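Local coordinates for genome polyprotein (Rhinovirus C, PDB 6KU8) that probably cleaves the viral polyprotein as its 3C cysteine protease, with the inhibitor rupintrivir bound in this structure, at residues R87-E99 and V171-A183. Sequence-based numbering, arbitrary orientation.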
loop_
_atom_site.group_PDB
_atom_site.type_symbol
_atom_site.label_atom_id
_atom_site.label_comp_id
_atom_site.label_asym_id
_atom_site.label_seq_id
_atom_site.Cartn_x
_atom_site.Cartn_y
_atom_site.Cartn_z
ATOM N N ARG A 87 5.798 -11.105 -8.863
ATOM C CA ARG A 87 7.218 -10.788 -8.896
ATOM C C ARG A 87 7.683 -10.407 -7.498
ATOM O O ARG A 87 7.091 -9.540 -6.848
ATOM C CB ARG A 87 7.460 -9.650 -9.878
ATOM C CG ARG A 87 8.882 -9.147 -9.947
ATOM C CD ARG A 87 8.933 -8.017 -10.949
ATOM N NE ARG A 87 9.921 -6.995 -10.608
ATOM C CZ ARG A 87 9.749 -5.691 -10.823
ATOM N NH1 ARG A 87 10.710 -4.840 -10.494
ATOM N NH2 ARG A 87 8.609 -5.236 -11.354
ATOM N N ASP A 88 8.726 -11.080 -7.022
ATOM C CA ASP A 88 9.197 -10.861 -5.659
ATOM C C ASP A 88 9.901 -9.515 -5.579
ATOM O O ASP A 88 11.036 -9.380 -6.030
ATOM C CB ASP A 88 10.138 -11.983 -5.230
ATOM C CG ASP A 88 10.562 -11.854 -3.783
ATOM O OD1 ASP A 88 10.175 -10.864 -3.120
ATOM O OD2 ASP A 88 11.297 -12.741 -3.304
ATOM N N ILE A 89 9.257 -8.520 -4.970
ATOM C CA ILE A 89 9.837 -7.179 -4.895
ATOM C C ILE A 89 10.439 -6.888 -3.522
ATOM O O ILE A 89 10.797 -5.739 -3.234
ATOM C CB ILE A 89 8.790 -6.127 -5.281
ATOM C CG1 ILE A 89 7.556 -6.302 -4.379
ATOM C CG2 ILE A 89 8.437 -6.298 -6.745
ATOM C CD1 ILE A 89 6.695 -5.061 -4.182
ATOM N N ARG A 90 10.599 -7.912 -2.681
ATOM C CA ARG A 90 11.029 -7.687 -1.300
ATOM C C ARG A 90 12.399 -7.019 -1.216
ATOM O O ARG A 90 12.673 -6.290 -0.259
ATOM C CB ARG A 90 11.039 -9.012 -0.537
ATOM C CG ARG A 90 9.657 -9.451 -0.058
ATOM C CD ARG A 90 9.704 -10.838 0.587
ATOM N NE ARG A 90 9.996 -11.888 -0.393
ATOM C CZ ARG A 90 9.883 -13.187 -0.139
ATOM N NH1 ARG A 90 9.479 -13.591 1.062
ATOM N NH2 ARG A 90 10.163 -14.079 -1.075
ATOM N N ARG A 91 13.270 -7.242 -2.202
ATOM C CA ARG A 91 14.615 -6.676 -2.134
ATOM C C ARG A 91 14.621 -5.150 -2.277
ATOM O O ARG A 91 15.637 -4.510 -1.964
ATOM C CB ARG A 91 15.500 -7.329 -3.208
ATOM C CG ARG A 91 15.808 -6.441 -4.393
ATOM C CD ARG A 91 16.421 -7.219 -5.575
ATOM N NE ARG A 91 15.394 -7.675 -6.508
ATOM C CZ ARG A 91 15.624 -8.439 -7.570
ATOM N NH1 ARG A 91 16.857 -8.845 -7.845
ATOM N NH2 ARG A 91 14.619 -8.808 -8.355
ATOM N N PHE A 92 13.521 -4.556 -2.747
ATOM C CA PHE A 92 13.393 -3.106 -2.868
ATOM C C PHE A 92 12.670 -2.484 -1.687
ATOM O O PHE A 92 12.572 -1.254 -1.611
ATOM C CB PHE A 92 12.649 -2.738 -4.161
ATOM C CG PHE A 92 13.159 -3.451 -5.379
ATOM C CD1 PHE A 92 14.457 -3.263 -5.817
ATOM C CD2 PHE A 92 12.327 -4.303 -6.094
ATOM C CE1 PHE A 92 14.923 -3.916 -6.948
ATOM C CE2 PHE A 92 12.778 -4.953 -7.219
ATOM C CZ PHE A 92 14.077 -4.764 -7.653
ATOM N N ILE A 93 12.162 -3.295 -0.759
ATOM C CA ILE A 93 11.444 -2.829 0.400
ATOM C C ILE A 93 12.449 -2.536 1.510
ATOM O O ILE A 93 13.255 -3.436 1.837
ATOM C CB ILE A 93 10.389 -3.848 0.859
ATOM C CG1 ILE A 93 9.364 -4.074 -0.265
ATOM C CG2 ILE A 93 9.701 -3.408 2.140
ATOM C CD1 ILE A 93 8.191 -4.974 0.127
ATOM N N PRO A 94 12.468 -1.345 2.097
ATOM C CA PRO A 94 13.503 -1.013 3.082
ATOM C C PRO A 94 13.406 -1.903 4.306
ATOM O O PRO A 94 12.348 -2.460 4.614
ATOM C CB PRO A 94 13.199 0.444 3.453
ATOM C CG PRO A 94 12.371 0.969 2.308
ATOM C CD PRO A 94 11.542 -0.217 1.880
ATOM N N GLU A 95 14.521 -1.990 5.039
ATOM C CA GLU A 95 14.505 -2.712 6.305
ATOM C C GLU A 95 14.046 -1.853 7.477
ATOM O O GLU A 95 13.510 -2.392 8.452
ATOM C CB GLU A 95 15.891 -3.303 6.598
ATOM C CG GLU A 95 16.162 -4.553 5.767
ATOM C CD GLU A 95 17.428 -5.269 6.173
ATOM O OE1 GLU A 95 18.490 -4.616 6.259
ATOM O OE2 GLU A 95 17.355 -6.489 6.407
ATOM N N HIS A 96 14.226 -0.535 7.409
ATOM C CA HIS A 96 13.838 0.345 8.498
ATOM C C HIS A 96 13.147 1.580 7.936
ATOM O O HIS A 96 13.186 1.857 6.733
ATOM C CB HIS A 96 15.050 0.759 9.355
ATOM C CG HIS A 96 15.757 -0.394 9.998
ATOM N ND1 HIS A 96 15.241 -1.075 11.080
ATOM C CD2 HIS A 96 16.942 -0.986 9.712
ATOM C CE1 HIS A 96 16.076 -2.037 11.434
ATOM N NE2 HIS A 96 17.115 -2.007 10.617
ATOM N N GLN A 97 12.520 2.336 8.831
ATOM C CA GLN A 97 11.987 3.634 8.455
ATOM C C GLN A 97 13.130 4.600 8.193
ATOM O O GLN A 97 14.103 4.636 8.950
ATOM C CB GLN A 97 11.084 4.168 9.559
ATOM C CG GLN A 97 9.770 3.435 9.681
ATOM C CD GLN A 97 8.900 4.037 10.760
ATOM O OE1 GLN A 97 8.676 3.422 11.809
ATOM N NE2 GLN A 97 8.422 5.256 10.520
ATOM N N ARG A 98 13.021 5.368 7.109
ATOM C CA ARG A 98 14.038 6.342 6.736
ATOM C C ARG A 98 13.370 7.458 5.937
ATOM O O ARG A 98 12.263 7.302 5.421
ATOM C CB ARG A 98 15.196 5.685 5.941
ATOM C CG ARG A 98 15.070 4.162 5.676
ATOM C CD ARG A 98 16.343 3.285 6.014
ATOM N NE ARG A 98 17.050 2.766 4.824
ATOM C CZ ARG A 98 17.198 1.479 4.457
ATOM N NH1 ARG A 98 16.705 0.467 5.170
ATOM N NH2 ARG A 98 17.868 1.204 3.335
ATOM N N GLU A 99 14.044 8.602 5.853
ATOM C CA GLU A 99 13.602 9.665 4.955
ATOM C C GLU A 99 14.009 9.354 3.513
ATOM O O GLU A 99 15.106 8.852 3.257
ATOM C CB GLU A 99 14.185 11.009 5.406
ATOM C CG GLU A 99 13.990 12.152 4.415
ATOM C CD GLU A 99 14.445 13.488 4.973
ATOM O OE1 GLU A 99 14.453 13.636 6.213
ATOM O OE2 GLU A 99 14.795 14.383 4.173
ATOM N N VAL A 171 -1.662 17.000 3.317
ATOM C CA VAL A 171 -0.562 16.043 3.333
ATOM C C VAL A 171 -1.125 14.640 3.156
ATOM O O VAL A 171 -2.329 14.403 3.282
ATOM C CB VAL A 171 0.255 16.110 4.631
ATOM C CG1 VAL A 171 0.849 17.518 4.833
ATOM C CG2 VAL A 171 -0.620 15.691 5.804
ATOM N N GLY A 172 -0.228 13.699 2.877
ATOM C CA GLY A 172 -0.584 12.300 2.780
ATOM C C GLY A 172 0.219 11.484 3.773
ATOM O O GLY A 172 1.349 11.832 4.111
ATOM N N TYR A 173 -0.385 10.395 4.248
ATOM C CA TYR A 173 0.239 9.463 5.177
ATOM C C TYR A 173 0.337 8.112 4.483
ATOM O O TYR A 173 -0.647 7.630 3.916
ATOM C CB TYR A 173 -0.563 9.315 6.485
ATOM C CG TYR A 173 -0.950 10.632 7.122
ATOM C CD1 TYR A 173 -0.085 11.297 7.967
ATOM C CD2 TYR A 173 -2.187 11.204 6.870
ATOM C CE1 TYR A 173 -0.439 12.510 8.560
ATOM C CE2 TYR A 173 -2.551 12.424 7.433
ATOM C CZ TYR A 173 -1.675 13.067 8.278
ATOM O OH TYR A 173 -2.043 14.259 8.850
ATOM N N GLY A 174 1.522 7.527 4.510
ATOM C CA GLY A 174 1.743 6.193 3.974
ATOM C C GLY A 174 2.138 5.243 5.098
ATOM O O GLY A 174 2.883 5.623 6.000
ATOM N N ALA A 175 1.626 4.019 5.031
ATOM C CA ALA A 175 2.052 2.980 5.963
ATOM C C ALA A 175 3.412 2.448 5.515
ATOM O O ALA A 175 3.547 1.961 4.390
ATOM C CB ALA A 175 1.018 1.851 6.020
ATOM N N ALA A 176 4.415 2.540 6.383
ATOM C CA ALA A 176 5.749 2.095 6.001
ATOM C C ALA A 176 5.734 0.615 5.632
ATOM O O ALA A 176 5.159 -0.217 6.346
ATOM C CB ALA A 176 6.754 2.351 7.123
ATOM N N LEU A 177 6.328 0.293 4.487
ATOM C CA LEU A 177 6.597 -1.096 4.122
ATOM C C LEU A 177 7.973 -1.460 4.674
ATOM O O LEU A 177 8.962 -0.789 4.363
ATOM C CB LEU A 177 6.545 -1.290 2.606
ATOM C CG LEU A 177 5.171 -1.138 1.950
ATOM C CD1 LEU A 177 5.336 -1.013 0.444
ATOM C CD2 LEU A 177 4.268 -2.323 2.303
ATOM N N LEU A 178 8.033 -2.480 5.532
ATOM C CA LEU A 178 9.292 -2.915 6.123
ATOM C C LEU A 178 9.531 -4.381 5.780
ATOM O O LEU A 178 8.613 -5.205 5.837
ATOM C CB LEU A 178 9.297 -2.694 7.641
ATOM C CG LEU A 178 9.009 -1.254 8.069
ATOM C CD1 LEU A 178 8.708 -1.183 9.569
ATOM C CD2 LEU A 178 10.172 -0.332 7.693
ATOM N N ARG A 179 10.767 -4.703 5.397
ATOM C CA ARG A 179 11.009 -6.015 4.803
ATOM C C ARG A 179 10.634 -7.150 5.747
ATOM O O ARG A 179 10.205 -8.215 5.289
ATOM C CB ARG A 179 12.466 -6.157 4.376
ATOM C CG ARG A 179 12.681 -7.310 3.378
ATOM C CD ARG A 179 14.112 -7.299 2.876
ATOM N NE ARG A 179 14.463 -5.973 2.364
ATOM C CZ ARG A 179 15.711 -5.557 2.185
ATOM N NH1 ARG A 179 16.728 -6.361 2.499
ATOM N NH2 ARG A 179 15.941 -4.339 1.714
ATOM N N LYS A 180 10.788 -6.948 7.058
ATOM C CA LYS A 180 10.459 -7.997 8.018
ATOM C C LYS A 180 8.986 -8.381 7.989
ATOM O O LYS A 180 8.642 -9.485 8.429
ATOM C CB LYS A 180 10.851 -7.564 9.439
ATOM C CG LYS A 180 10.069 -6.352 9.955
ATOM C CD LYS A 180 10.537 -5.911 11.348
ATOM C CE LYS A 180 9.935 -4.549 11.718
ATOM N NZ LYS A 180 10.432 -4.056 13.043
ATOM N N TYR A 181 8.105 -7.504 7.488
ATOM C CA TYR A 181 6.705 -7.889 7.332
ATOM C C TYR A 181 6.546 -9.104 6.419
ATOM O O TYR A 181 5.577 -9.861 6.550
ATOM C CB TYR A 181 5.892 -6.729 6.752
ATOM C CG TYR A 181 5.706 -5.520 7.642
ATOM C CD1 TYR A 181 5.927 -5.595 9.021
ATOM C CD2 TYR A 181 5.293 -4.303 7.108
ATOM C CE1 TYR A 181 5.731 -4.490 9.838
ATOM C CE2 TYR A 181 5.115 -3.194 7.920
ATOM C CZ TYR A 181 5.329 -3.291 9.280
ATOM O OH TYR A 181 5.133 -2.183 10.087
ATOM N N PHE A 182 7.467 -9.292 5.474
ATOM C CA PHE A 182 7.271 -10.199 4.349
ATOM C C PHE A 182 8.247 -11.374 4.367
ATOM O O PHE A 182 8.425 -12.047 3.347
ATOM C CB PHE A 182 7.385 -9.402 3.049
ATOM C CG PHE A 182 6.537 -8.153 3.058
ATOM C CD1 PHE A 182 5.160 -8.255 3.087
ATOM C CD2 PHE A 182 7.116 -6.887 3.100
ATOM C CE1 PHE A 182 4.352 -7.120 3.113
ATOM C CE2 PHE A 182 6.319 -5.727 3.139
ATOM C CZ PHE A 182 4.934 -5.850 3.146
ATOM N N ALA A 183 8.867 -11.643 5.508
ATOM C CA ALA A 183 9.856 -12.714 5.620
ATOM C C ALA A 183 9.218 -14.105 5.728
ATOM O O ALA A 183 8.006 -14.251 5.949
ATOM C CB ALA A 183 10.757 -12.456 6.815
HETATM O O HOH W 1 12.601 -5.171 8.154
#
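Arg179 reaches from the chain's C-terminal tail into segment 87-99 of the loop linking the two beta-barrels of this chymotrypsin-like 3C protease. Its CB lies 3.7 Å from Pro94 O, the same carbonyl that accepts a hydrogen bond from Arg179 N (2.9 Å). With CG anti to the backbone N (chi1 -162°), the chain heads for the short 3-10 turn around Arg91, and CG and CD pass Arg90 O. A bend at chi3 then turns the guanidinium side-on to Ile93 O, which accepts Arg179 NE nearly along its C=O axis at 2.9 Å and Arg179 NH2 at 2.8 Å. Arginine suits this place because two nitrogens can share one carbonyl in the guanidinium plane. Glu95 CG lies 3.7 Å over the centre of one Arg179 guanidinium face. The carboxylate stacks 15° from parallel; the salt bridge is long, Glu95 OE2 lying well out of plane with no N-H pointing at it. Branched Ile93 fits two neighbours: CG2 packs on Leu177 CB, while CD1 meets Phe182 CE2 at 3.6 Å. The Phe182 side chain also reaches Leu77 of the first barrel. Asp88 OD1 and OD2 accept from Arg90 NE and NH2, one each, while Arg90 NH1 meets Phe182 O, near the C-terminus, in plane at 3.0 Å, with an N-H...O angle of 161°.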